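PDB 7P0Z: ESX-1 secretion-associated protein EspB from Mycobacterium marinum, which is secreted through the ESX-1 type VII secretion system of mycobacteria and probably assembles into a seven-subunit, channel-like oligomer. Local coordinates for residues 138-143 with 226-231. Residues are numbered along the deposited sequence; the frame is centred on the assembly and turned at random.
Sequences AATKLE and PTLADI
The start of helix 228-237 in the PPE domain is met by a glutamate from segment 138-143, which lies on helix 133-143: E143 reaches across and bonds to the first backbone amide of helix 228-237. L228 N donates to E143 OE2 at 2.8 Å. The bond is moderately bent, 151° at the hydrogen, and meets the syn side of the carboxylate, a little out of its plane. T227, just before, sits at the N-cap position without a capping bond from its side chain. The negative charge of E143 probably also suits the partly positive N-terminal end of helix 228-237. E143 gets there with CG anti to its carbonyl carbon (chi1 -54°) and an extended chain beyond. The same OE2 lies 3.6 Å from CG2 of T227, while OE1 rests 3.7 Å from CB of L228. One turn back, the methyl of A139 points into the joint: its CB is 3.7 Å from CD1 of I231 and 4.2 Å from CB of L228. At the more exposed margin, CD1 of L228 comes within 4.1 Å of OG1 of T140. A long, weak ion pair links E143 to R222 on helix 181-224, I231 also packs on L135 and K136 of helix 133-143, and helix 244-268 touches both segments, with S258 and L262 against A138 and T257 against P226.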
loop_
_atom_site.group_PDB
_atom_site.type_symbol
_atom_site.label_atom_id
_atom_site.label_comp_id
_atom_site.label_asym_id
_atom_site.label_seq_id
_atom_site.Cartn_x
_atom_site.Cartn_y
_atom_site.Cartn_z
ATOM N N ALA A 138 -5.332 38.482 15.862
ATOM C CA ALA A 138 -4.829 37.585 14.839
ATOM C C ALA A 138 -4.005 38.338 13.812
ATOM O O ALA A 138 -2.894 37.927 13.472
ATOM C CB ALA A 138 -5.988 36.867 14.167
ATOM N N ALA A 139 -4.530 39.445 13.307
ATOM C CA ALA A 139 -3.809 40.198 12.293
ATOM C C ALA A 139 -2.524 40.782 12.841
ATOM O O ALA A 139 -1.493 40.763 12.164
ATOM C CB ALA A 139 -4.690 41.304 11.735
ATOM N N THR A 140 -2.559 41.313 14.056
ATOM C CA THR A 140 -1.365 41.937 14.594
ATOM C C THR A 140 -0.252 40.925 14.730
ATOM O O THR A 140 0.894 41.205 14.381
ATOM C CB THR A 140 -1.666 42.564 15.939
ATOM O OG1 THR A 140 -2.915 43.236 15.856
ATOM C CG2 THR A 140 -0.617 43.556 16.267
ATOM N N LYS A 141 -0.578 39.739 15.227
ATOM C CA LYS A 141 0.415 38.681 15.295
ATOM C C LYS A 141 0.904 38.297 13.911
ATOM O O LYS A 141 2.107 38.222 13.670
ATOM C CB LYS A 141 -0.173 37.476 16.003
ATOM C CG LYS A 141 -0.084 37.570 17.472
ATOM C CD LYS A 141 -0.763 36.400 18.097
ATOM C CE LYS A 141 -1.083 36.713 19.513
ATOM N NZ LYS A 141 -0.171 37.767 19.947
ATOM N N LEU A 142 -0.015 38.090 12.978
ATOM C CA LEU A 142 0.378 37.633 11.661
ATOM C C LEU A 142 1.302 38.612 10.957
ATOM O O LEU A 142 2.129 38.202 10.145
ATOM C CB LEU A 142 -0.855 37.389 10.819
ATOM C CG LEU A 142 -0.544 36.787 9.460
ATOM C CD1 LEU A 142 -0.032 35.360 9.626
ATOM C CD2 LEU A 142 -1.757 36.828 8.588
ATOM N N GLU A 143 1.181 39.893 11.223
ATOM C CA GLU A 143 2.017 40.837 10.507
ATOM C C GLU A 143 3.238 41.255 11.287
ATOM O O GLU A 143 4.003 42.086 10.808
ATOM C CB GLU A 143 1.209 42.064 10.123
ATOM C CG GLU A 143 -0.037 41.710 9.364
ATOM C CD GLU A 143 -0.925 42.898 9.110
ATOM O OE1 GLU A 143 -0.469 44.042 9.317
ATOM O OE2 GLU A 143 -2.080 42.690 8.698
ATOM N N PRO A 226 -7.202 38.808 6.186
ATOM C CA PRO A 226 -7.494 40.239 6.153
ATOM C C PRO A 226 -6.455 41.050 6.895
ATOM O O PRO A 226 -6.065 40.724 8.011
ATOM C CB PRO A 226 -8.858 40.326 6.835
ATOM C CG PRO A 226 -9.434 38.989 6.664
ATOM C CD PRO A 226 -8.324 38.029 6.717
ATOM N N THR A 227 -6.050 42.144 6.277
ATOM C CA THR A 227 -5.004 42.985 6.811
ATOM C C THR A 227 -5.469 43.655 8.100
ATOM O O THR A 227 -6.655 43.704 8.406
ATOM C CB THR A 227 -4.632 44.024 5.767
ATOM O OG1 THR A 227 -4.225 43.350 4.578
ATOM C CG2 THR A 227 -3.484 44.870 6.217
ATOM N N LEU A 228 -4.511 44.137 8.886
ATOM C CA LEU A 228 -4.847 44.988 10.014
ATOM C C LEU A 228 -5.511 46.275 9.555
ATOM O O LEU A 228 -6.432 46.778 10.206
ATOM C CB LEU A 228 -3.596 45.306 10.818
ATOM C CG LEU A 228 -3.831 46.080 12.107
ATOM C CD1 LEU A 228 -4.858 45.377 12.941
ATOM C CD2 LEU A 228 -2.572 46.220 12.891
ATOM N N ALA A 229 -5.041 46.840 8.448
ATOM C CA ALA A 229 -5.675 48.026 7.898
ATOM C C ALA A 229 -7.104 47.737 7.469
ATOM O O ALA A 229 -7.996 48.560 7.677
ATOM C CB ALA A 229 -4.860 48.561 6.730
ATOM N N ASP A 230 -7.348 46.583 6.863
ATOM C CA ASP A 230 -8.715 46.250 6.485
ATOM C C ASP A 230 -9.606 46.081 7.700
ATOM O O ASP A 230 -10.800 46.369 7.645
ATOM C CB ASP A 230 -8.738 44.986 5.647
ATOM C CG ASP A 230 -8.643 45.275 4.195
ATOM O OD1 ASP A 230 -8.303 46.426 3.858
ATOM O OD2 ASP A 230 -8.905 44.366 3.387
ATOM N N ILE A 231 -9.054 45.599 8.799
ATOM C CA ILE A 231 -9.868 45.421 9.989
ATOM C C ILE A 231 -10.170 46.763 10.622
ATOM O O ILE A 231 -11.283 47.002 11.099
ATOM C CB ILE A 231 -9.172 44.459 10.963
ATOM C CG1 ILE A 231 -9.112 43.063 10.356
ATOM C CG2 ILE A 231 -9.884 44.404 12.283
ATOM C CD1 ILE A 231 -8.248 42.113 11.114
#